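Local coordinates for periplasmic divalent cation tolerance protein (Xylella fastidiosa, PDB 2NUH) that belongs to the CutA family of divalent-cation tolerance proteins and may bind copper ions, although its precise function remains unknown, at residues Q27-T35 with L98-D106; V5-P13 with V67-H78. One frame throughout, in Å; residues are numbered along the deposited sequence.

Contact 1: residues Q27-T35 with L98-D106; sequences QERLAACVT and LTWINTEID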
loop_
_atom_site.group_PDB
_atom_site.type_symbol
_atom_site.label_atom_id
_atom_site.label_comp_id
_atom_site.label_asym_id
_atom_site.label_seq_id
_atom_site.Cartn_x
_atom_site.Cartn_y
_atom_site.Cartn_z
ATOM N N GLN A 27 -4.155 -6.614 -9.853
ATOM C CA GLN A 27 -5.088 -7.285 -10.749
ATOM C C GLN A 27 -6.274 -6.408 -11.048
ATOM O O GLN A 27 -6.748 -6.358 -12.184
ATOM C CB GLN A 27 -5.609 -8.551 -10.096
ATOM C CG GLN A 27 -4.701 -9.704 -10.245
ATOM C CD GLN A 27 -5.033 -10.821 -9.291
ATOM O OE1 GLN A 27 -5.735 -10.622 -8.292
ATOM N NE2 GLN A 27 -4.526 -12.007 -9.587
ATOM N N GLU A 28 -6.758 -5.724 -10.018
ATOM C CA GLU A 28 -7.922 -4.869 -10.169
ATOM C C GLU A 28 -7.601 -3.481 -10.665
ATOM O O GLU A 28 -8.463 -2.606 -10.682
ATOM C CB GLU A 28 -8.710 -4.804 -8.872
ATOM C CG GLU A 28 -9.237 -6.168 -8.500
ATOM C CD GLU A 28 -10.024 -6.190 -7.232
ATOM O OE1 GLU A 28 -10.165 -5.138 -6.565
ATOM O OE2 GLU A 28 -10.492 -7.296 -6.892
ATOM N N ARG A 29 -6.341 -3.284 -11.052
ATOM C CA ARG A 29 -5.880 -2.020 -11.614
ATOM C C ARG A 29 -6.152 -0.853 -10.675
ATOM O O ARG A 29 -6.556 0.229 -11.077
ATOM C CB ARG A 29 -6.466 -1.791 -13.010
ATOM C CG ARG A 29 -6.011 -2.857 -13.979
ATOM C CD ARG A 29 -6.428 -2.581 -15.414
ATOM N NE ARG A 29 -6.069 -3.710 -16.273
ATOM C CZ ARG A 29 -4.910 -3.838 -16.914
ATOM N NH1 ARG A 29 -3.971 -2.903 -16.810
ATOM N NH2 ARG A 29 -4.686 -4.910 -17.665
ATOM N N LEU A 30 -5.921 -1.101 -9.396
ATOM C CA LEU A 30 -5.994 -0.043 -8.405
ATOM C C LEU A 30 -4.617 0.487 -8.080
ATOM O O LEU A 30 -4.478 1.569 -7.527
ATOM C CB LEU A 30 -6.668 -0.551 -7.136
ATOM C CG LEU A 30 -8.074 -1.084 -7.369
ATOM C CD1 LEU A 30 -8.647 -1.521 -6.056
ATOM C CD2 LEU A 30 -8.981 -0.042 -8.008
ATOM N N ALA A 31 -3.606 -0.304 -8.413
ATOM C CA ALA A 31 -2.224 0.098 -8.230
ATOM C C ALA A 31 -1.450 -0.493 -9.381
ATOM O O ALA A 31 -1.803 -1.556 -9.876
ATOM C CB ALA A 31 -1.693 -0.429 -6.914
ATOM N N ALA A 32 -0.409 0.205 -9.829
ATOM C CA ALA A 32 0.419 -0.320 -10.902
ATOM C C ALA A 32 1.402 -1.343 -10.359
ATOM O O ALA A 32 1.821 -2.245 -11.053
ATOM C CB ALA A 32 1.159 0.779 -11.564
ATOM N N CYS A 33 1.790 -1.181 -9.106
ATOM C CA CYS A 33 2.732 -2.110 -8.519
ATOM C C CYS A 33 2.669 -1.966 -7.025
ATOM O O CYS A 33 2.293 -0.922 -6.499
ATOM C CB CYS A 33 4.150 -1.889 -9.080
ATOM S SG CYS A 33 5.589 -2.375 -8.064
ATOM N N VAL A 34 3.003 -3.048 -6.343
ATOM C CA VAL A 34 3.086 -3.012 -4.895
ATOM C C VAL A 34 4.374 -3.681 -4.496
ATOM O O VAL A 34 4.659 -4.799 -4.946
ATOM C CB VAL A 34 1.916 -3.751 -4.234
ATOM C CG1 VAL A 34 2.096 -3.755 -2.725
ATOM C CG2 VAL A 34 0.589 -3.097 -4.610
ATOM N N THR A 35 5.169 -2.993 -3.679
ATOM C CA THR A 35 6.397 -3.566 -3.178
ATOM C C THR A 35 6.231 -3.920 -1.721
ATOM O O THR A 35 5.716 -3.131 -0.931
ATOM C CB THR A 35 7.545 -2.576 -3.360
ATOM O OG1 THR A 35 7.686 -2.313 -4.761
ATOM C CG2 THR A 35 8.859 -3.124 -2.815
ATOM N N LEU A 98 6.186 7.390 -14.505
ATOM C CA LEU A 98 4.908 7.960 -14.097
ATOM C C LEU A 98 3.840 7.622 -15.120
ATOM O O LEU A 98 2.712 7.268 -14.756
ATOM C CB LEU A 98 5.031 9.464 -13.938
ATOM C CG LEU A 98 6.090 9.953 -12.955
ATOM C CD1 LEU A 98 6.206 11.461 -13.089
ATOM C CD2 LEU A 98 5.784 9.567 -11.515
ATOM N N THR A 99 4.193 7.690 -16.401
ATOM C CA THR A 99 3.244 7.343 -17.452
ATOM C C THR A 99 2.844 5.877 -17.340
ATOM O O THR A 99 1.671 5.533 -17.481
ATOM C CB THR A 99 3.817 7.662 -18.845
ATOM O OG1 THR A 99 3.953 9.082 -18.954
ATOM C CG2 THR A 99 2.898 7.153 -19.963
ATOM N N TRP A 100 3.815 5.009 -17.080
ATOM C CA TRP A 100 3.522 3.585 -16.927
ATOM C C TRP A 100 2.544 3.316 -15.774
ATOM O O TRP A 100 1.587 2.555 -15.930
ATOM C CB TRP A 100 4.816 2.785 -16.756
ATOM C CG TRP A 100 4.568 1.361 -16.434
ATOM C CD1 TRP A 100 4.261 0.356 -17.313
ATOM C CD2 TRP A 100 4.575 0.772 -15.133
ATOM N NE1 TRP A 100 4.083 -0.827 -16.631
ATOM C CE2 TRP A 100 4.272 -0.601 -15.292
ATOM C CE3 TRP A 100 4.815 1.268 -13.847
ATOM C CZ2 TRP A 100 4.200 -1.482 -14.204
ATOM C CZ3 TRP A 100 4.739 0.388 -12.764
ATOM C CH2 TRP A 100 4.435 -0.968 -12.955
ATOM N N ILE A 101 2.759 3.961 -14.633
ATOM C CA ILE A 101 1.848 3.785 -13.509
ATOM C C ILE A 101 0.452 4.123 -13.968
ATOM O O ILE A 101 -0.484 3.350 -13.759
ATOM C CB ILE A 101 2.237 4.668 -12.318
ATOM C CG1 ILE A 101 3.500 4.112 -11.675
ATOM C CG2 ILE A 101 1.090 4.730 -11.289
ATOM C CD1 ILE A 101 4.086 5.003 -10.627
ATOM N N ASN A 102 0.328 5.264 -14.636
ATOM C CA ASN A 102 -0.978 5.752 -15.035
ATOM C C ASN A 102 -1.620 4.871 -16.076
ATOM O O ASN A 102 -2.811 4.584 -15.983
ATOM C CB ASN A 102 -0.887 7.194 -15.533
ATOM C CG ASN A 102 -0.762 8.182 -14.401
ATOM O OD1 ASN A 102 -1.578 8.186 -13.490
ATOM N ND2 ASN A 102 0.258 9.032 -14.452
ATOM N N THR A 103 -0.842 4.437 -17.065
ATOM C CA THR A 103 -1.402 3.628 -18.148
ATOM C C THR A 103 -1.782 2.231 -17.674
ATOM O O THR A 103 -2.694 1.610 -18.222
ATOM C CB THR A 103 -0.478 3.556 -19.374
ATOM O OG1 THR A 103 0.785 3.002 -18.995
ATOM C CG2 THR A 103 -0.268 4.949 -19.950
ATOM N N GLU A 104 -1.107 1.744 -16.639
ATOM C CA GLU A 104 -1.454 0.454 -16.061
ATOM C C GLU A 104 -2.837 0.435 -15.453
ATOM O O GLU A 104 -3.496 -0.611 -15.442
ATOM C CB GLU A 104 -0.453 0.045 -14.985
ATOM C CG GLU A 104 0.858 -0.460 -15.538
ATOM C CD GLU A 104 0.702 -1.757 -16.304
ATOM O OE1 GLU A 104 0.759 -1.711 -17.551
ATOM O OE2 GLU A 104 0.519 -2.815 -15.661
ATOM N N ILE A 105 -3.272 1.572 -14.920
ATOM C CA ILE A 105 -4.497 1.595 -14.124
ATOM C C ILE A 105 -5.601 2.489 -14.676
ATOM O O ILE A 105 -6.754 2.349 -14.281
ATOM C CB ILE A 105 -4.211 1.924 -12.630
ATOM C CG1 ILE A 105 -3.595 3.314 -12.461
ATOM C CG2 ILE A 105 -3.320 0.844 -12.010
ATOM C CD1 ILE A 105 -3.213 3.619 -10.996
ATOM N N ASP A 106 -5.257 3.400 -15.580
ATOM C CA ASP A 106 -6.259 4.287 -16.174
ATOM C C ASP A 106 -6.880 3.650 -17.411
ATOM O O ASP A 106 -6.418 2.610 -17.882
ATOM C CB ASP A 106 -5.648 5.643 -16.532
ATOM C CG ASP A 106 -5.293 6.476 -15.310
ATOM O OD1 ASP A 106 -4.537 7.455 -15.469
ATOM O OD2 ASP A 106 -5.769 6.170 -14.194
HETATM O O HOH W 1 -8.831 1.016 -12.657
HETATM O O HOH W 2 1.342 -3.486 -13.256
#

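Contact 2: residues V5-P13 with V67-H78; sequences VYLIFSTCP and VNAAITRLCALH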
loop_
_atom_site.group_PDB
_atom_site.type_symbol
_atom_site.label_atom_id
_atom_site.label_comp_id
_atom_site.label_asym_id
_atom_site.label_seq_id
_atom_site.Cartn_x
_atom_site.Cartn_y
_atom_site.Cartn_z
ATOM N N VAL A 5 0.962 10.741 -9.360
ATOM C CA VAL A 5 1.305 9.455 -8.779
ATOM C C VAL A 5 1.377 9.593 -7.256
ATOM O O VAL A 5 1.851 10.598 -6.724
ATOM C CB VAL A 5 2.619 8.899 -9.365
ATOM C CG1 VAL A 5 3.117 7.716 -8.551
ATOM C CG2 VAL A 5 2.401 8.493 -10.811
ATOM N N TYR A 6 0.858 8.579 -6.573
ATOM C CA TYR A 6 0.896 8.519 -5.132
ATOM C C TYR A 6 1.513 7.228 -4.676
ATOM O O TYR A 6 1.307 6.185 -5.284
ATOM C CB TYR A 6 -0.523 8.593 -4.574
ATOM C CG TYR A 6 -1.031 10.007 -4.557
ATOM C CD1 TYR A 6 -1.101 10.724 -3.376
ATOM C CD2 TYR A 6 -1.406 10.643 -5.736
ATOM C CE1 TYR A 6 -1.554 12.037 -3.361
ATOM C CE2 TYR A 6 -1.843 11.947 -5.728
ATOM C CZ TYR A 6 -1.919 12.636 -4.542
ATOM O OH TYR A 6 -2.354 13.943 -4.540
ATOM N N LEU A 7 2.265 7.322 -3.589
ATOM C CA LEU A 7 2.848 6.169 -2.948
ATOM C C LEU A 7 2.051 5.961 -1.679
ATOM O O LEU A 7 1.986 6.855 -0.837
ATOM C CB LEU A 7 4.309 6.463 -2.598
ATOM C CG LEU A 7 5.230 5.413 -1.985
ATOM C CD1 LEU A 7 5.233 4.128 -2.780
ATOM C CD2 LEU A 7 6.624 5.985 -1.912
ATOM N N ILE A 8 1.433 4.796 -1.546
ATOM C CA ILE A 8 0.683 4.493 -0.333
ATOM C C ILE A 8 1.478 3.528 0.503
ATOM O O ILE A 8 1.927 2.507 0.002
ATOM C CB ILE A 8 -0.676 3.854 -0.653
ATOM C CG1 ILE A 8 -1.492 4.785 -1.552
ATOM C CG2 ILE A 8 -1.439 3.535 0.634
ATOM C CD1 ILE A 8 -2.732 4.123 -2.113
ATOM N N PHE A 9 1.639 3.878 1.775
ATOM C CA PHE A 9 2.279 3.016 2.746
ATOM C C PHE A 9 1.212 2.277 3.509
ATOM O O PHE A 9 0.251 2.866 3.976
ATOM C CB PHE A 9 3.107 3.846 3.723
ATOM C CG PHE A 9 4.273 4.531 3.094
ATOM C CD1 PHE A 9 5.559 4.046 3.280
ATOM C CD2 PHE A 9 4.094 5.668 2.325
ATOM C CE1 PHE A 9 6.650 4.689 2.694
ATOM C CE2 PHE A 9 5.171 6.315 1.745
ATOM C CZ PHE A 9 6.448 5.810 1.923
ATOM N N SER A 10 1.400 0.974 3.642
ATOM C CA SER A 10 0.570 0.171 4.515
ATOM C C SER A 10 1.455 -0.898 5.103
ATOM O O SER A 10 2.582 -1.069 4.665
ATOM C CB SER A 10 -0.571 -0.478 3.736
ATOM O OG SER A 10 -1.461 -1.125 4.625
ATOM N N THR A 11 0.969 -1.605 6.107
ATOM C CA THR A 11 1.682 -2.768 6.591
ATOM C C THR A 11 0.699 -3.895 6.722
ATOM O O THR A 11 -0.501 -3.657 6.871
ATOM C CB THR A 11 2.333 -2.544 7.959
ATOM O OG1 THR A 11 1.324 -2.222 8.916
ATOM C CG2 THR A 11 3.337 -1.432 7.909
ATOM N N CYS A 12 1.193 -5.116 6.654
ATOM C CA CYS A 12 0.340 -6.262 6.929
ATOM C C CYS A 12 1.099 -7.230 7.786
ATOM O O CYS A 12 2.319 -7.173 7.863
ATOM C CB CYS A 12 -0.140 -7.006 5.687
ATOM S SG CYS A 12 1.085 -7.190 4.443
ATOM N N PRO A 13 0.372 -8.122 8.452
ATOM C CA PRO A 13 1.012 -8.968 9.445
ATOM C C PRO A 13 1.890 -10.068 8.873
ATOM O O PRO A 13 2.766 -10.575 9.581
ATOM C CB PRO A 13 -0.164 -9.584 10.194
ATOM C CG PRO A 13 -1.298 -9.543 9.231
ATOM C CD PRO A 13 -1.086 -8.323 8.387
ATOM N N VAL A 67 -6.310 6.449 -5.639
ATOM C CA VAL A 67 -5.876 6.401 -4.250
ATOM C C VAL A 67 -6.964 5.887 -3.317
ATOM O O VAL A 67 -6.725 4.970 -2.531
ATOM C CB VAL A 67 -5.379 7.770 -3.769
ATOM C CG1 VAL A 67 -5.277 7.815 -2.247
ATOM C CG2 VAL A 67 -4.040 8.072 -4.392
ATOM N N ASN A 68 -8.161 6.466 -3.396
ATOM C CA ASN A 68 -9.210 6.078 -2.476
ATOM C C ASN A 68 -9.606 4.644 -2.698
ATOM O O ASN A 68 -9.802 3.917 -1.743
ATOM C CB ASN A 68 -10.430 6.965 -2.644
ATOM C CG ASN A 68 -10.174 8.376 -2.208
ATOM O OD1 ASN A 68 -9.090 8.706 -1.724
ATOM N ND2 ASN A 68 -11.163 9.232 -2.397
ATOM N N ALA A 69 -9.730 4.241 -3.958
ATOM C CA ALA A 69 -10.123 2.871 -4.248
ATOM C C ALA A 69 -9.074 1.876 -3.772
ATOM O O ALA A 69 -9.394 0.806 -3.269
ATOM C CB ALA A 69 -10.375 2.692 -5.725
ATOM N N ALA A 70 -7.808 2.222 -3.950
ATOM C CA ALA A 70 -6.745 1.341 -3.506
ATOM C C ALA A 70 -6.797 1.204 -1.985
ATOM O O ALA A 70 -6.630 0.114 -1.437
ATOM C CB ALA A 70 -5.396 1.879 -3.948
ATOM N N ILE A 71 -7.027 2.323 -1.305
ATOM C CA ILE A 71 -7.072 2.284 0.144
ATOM C C ILE A 71 -8.263 1.487 0.643
ATOM O O ILE A 71 -8.139 0.694 1.575
ATOM C CB ILE A 71 -7.079 3.690 0.749
ATOM C CG1 ILE A 71 -5.683 4.312 0.575
ATOM C CG2 ILE A 71 -7.457 3.628 2.246
ATOM C CD1 ILE A 71 -5.584 5.793 0.972
ATOM N N THR A 72 -9.419 1.675 0.018
ATOM C CA THR A 72 -10.586 0.992 0.522
ATOM C C THR A 72 -10.504 -0.483 0.176
ATOM O O THR A 72 -10.883 -1.329 0.984
ATOM C CB THR A 72 -11.905 1.612 0.016
ATOM O OG1 THR A 72 -11.980 1.488 -1.395
ATOM C CG2 THR A 72 -11.970 3.076 0.351
ATOM N N ARG A 73 -9.982 -0.815 -1.003
ATOM C CA ARG A 73 -9.827 -2.229 -1.331
ATOM C C ARG A 73 -8.783 -2.885 -0.435
ATOM O O ARG A 73 -8.952 -4.012 0.024
ATOM C CB ARG A 73 -9.450 -2.400 -2.797
ATOM C CG ARG A 73 -9.476 -3.834 -3.280
ATOM C CD ARG A 73 -10.882 -4.413 -3.236
ATOM N NE ARG A 73 -10.886 -5.678 -3.957
ATOM C CZ ARG A 73 -11.289 -6.832 -3.455
ATOM N NH1 ARG A 73 -11.198 -7.918 -4.213
ATOM N NH2 ARG A 73 -11.791 -6.902 -2.226
ATOM N N LEU A 74 -7.700 -2.165 -0.173
ATOM C CA LEU A 74 -6.720 -2.620 0.805
ATOM C C LEU A 74 -7.415 -2.944 2.125
ATOM O O LEU A 74 -7.181 -3.997 2.721
ATOM C CB LEU A 74 -5.669 -1.525 0.993
ATOM C CG LEU A 74 -4.706 -1.525 2.173
ATOM C CD1 LEU A 74 -3.620 -2.517 1.934
ATOM C CD2 LEU A 74 -4.113 -0.124 2.336
ATOM N N CYS A 75 -8.283 -2.044 2.567
ATOM C CA CYS A 75 -9.006 -2.308 3.802
ATOM C C CYS A 75 -9.852 -3.556 3.708
ATOM O O CYS A 75 -9.933 -4.312 4.669
ATOM C CB CYS A 75 -9.897 -1.137 4.148
ATOM S SG CYS A 75 -8.999 0.276 4.705
ATOM N N ALA A 76 -10.494 -3.750 2.559
ATOM C CA ALA A 76 -11.401 -4.875 2.392
ATOM C C ALA A 76 -10.641 -6.188 2.480
ATOM O O ALA A 76 -11.213 -7.232 2.791
ATOM C CB ALA A 76 -12.111 -4.768 1.057
ATOM N N LEU A 77 -9.350 -6.130 2.185
ATOM C CA LEU A 77 -8.533 -7.331 2.131
ATOM C C LEU A 77 -7.688 -7.483 3.364
ATOM O O LEU A 77 -6.934 -8.443 3.487
ATOM C CB LEU A 77 -7.593 -7.255 0.935
ATOM C CG LEU A 77 -8.262 -7.191 -0.433
ATOM C CD1 LEU A 77 -7.242 -6.801 -1.490
ATOM C CD2 LEU A 77 -8.916 -8.521 -0.749
ATOM N N HIS A 78 -7.782 -6.531 4.273
ATOM C CA HIS A 78 -6.775 -6.453 5.307
ATOM C C HIS A 78 -7.128 -7.242 6.546
ATOM O O HIS A 78 -8.265 -7.203 6.988
ATOM C CB HIS A 78 -6.552 -5.013 5.702
ATOM C CG HIS A 78 -5.142 -4.741 6.076
ATOM N ND1 HIS A 78 -4.607 -5.146 7.274
ATOM C CD2 HIS A 78 -4.139 -4.152 5.385
ATOM C CE1 HIS A 78 -3.332 -4.794 7.319
ATOM N NE2 HIS A 78 -3.026 -4.188 6.188
#

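Contact 1: residues Q27-T35 with L98-D106
The Schellman turn that ends helix 15-27, and the start of strand 33-38 that follows it, pack here against the C-terminal helix 95-105. Arg29, the positive-phi residue of the turn, sends an extended side chain along the end of the helix; its NH1 donates to Glu104 O at 2.7 Å, with that oxygen in the guanidinium plane and the N-H...O angle bent to 149°. Ile105 fits against the same turn through its beta-branch: CG2, anti to its own carbonyl carbon, lies 3.5 Å from Ala31 C, and CB is 3.3 Å from Arg29 O. Farther along, the Ala32 methyl points toward the helix, 3.6 Å from Ile101 CA and over the six-membered ring of Trp100 in an off-centre CH-pi contact. The ring meets Cys33 CB with its edge, CH2 to CB 4.0 Å. Two waters bridge the backbones and a carboxylate: one donates to Arg29 O and Ile105 O, the other to Ala32 O and, at 2.6 Å, to Glu104 OE2. A small methyl set among the larger apolar groups of Trp100, Ile101 and Ile105 thus makes up the interior of the joint, while the arginine and the waters satisfy backbone carbonyls along its margin.

Contact 2: residues V5-P13 with V67-H78
Ile8 reaches from strand 5-12 onto helix 67-77 with the end of its chain, CD1 lying 3.9 Å from Ala70 CB and 4.0 Å from Ile71 CG1. Its CG1 is anti to the carbonyl carbon (chi1 -58°) and chi2 is extended, which carries CD1 out to the helix, where it rests against both residues; the Ile8 and Ile71 side chains cross at a slant. Two residues to either side of Ile8, on the same face of the strand, the contacts differ. Tyr6 and Val67 meet at about a right angle: Val67 CG2 touches Tyr6 CB at 3.6 Å and sits equally close to CG, at the root of the ring. Ser10 rests on the forked end of Leu74, with OG 3.6 Å from CD2 and almost as near CD1, while the hydroxyl finds its polar partner in the backbone oxygen of Glu84. Beyond the helix, His78 turns its ring edge to the strand. NE2 donates to Thr11 O at 2.7 Å; the oxygen lies almost in the imidazole plane, but the N-H...O angle of 134° makes the bond bent. The second ring nitrogen, ND1, accepts a hydrogen bond from Tyr80 N, so both nitrogens are engaged, which should fix the ring's rotation. With the axes 18° from parallel and 10.2 Å apart at closest approach, this is helix-on-sheet packing in the ferredoxin-like fold of the CutA family. The chemistry implies an apolar interface along most of the helix and a polar clasp at its C-terminal side, where ND1 accepting from a backbone N-H is consistent with a neutral imidazole protonated on NE2.

Contact 2 lies near the centre of the chain and contact 1 about 12 Å from it, their centres 13 Å apart. Both reach the same antiparallel sheet, contact 2 across the face of strand 5-12 and contact 1 mostly through the turn that leads into strand 33-38. The more central contact is mainly aliphatic and uses one direct hydrogen bond; the peripheral one combines an alanine methyl and larger apolar side chains with an arginine-carbonyl bond and bridging waters. They also touch directly. Glu28 OE1 forms a salt bridge with Arg73 NE, Leu30 packs on Arg73, and Val5 meets Leu98 and Ile101, joining strand 5-12 to the C-terminal helix.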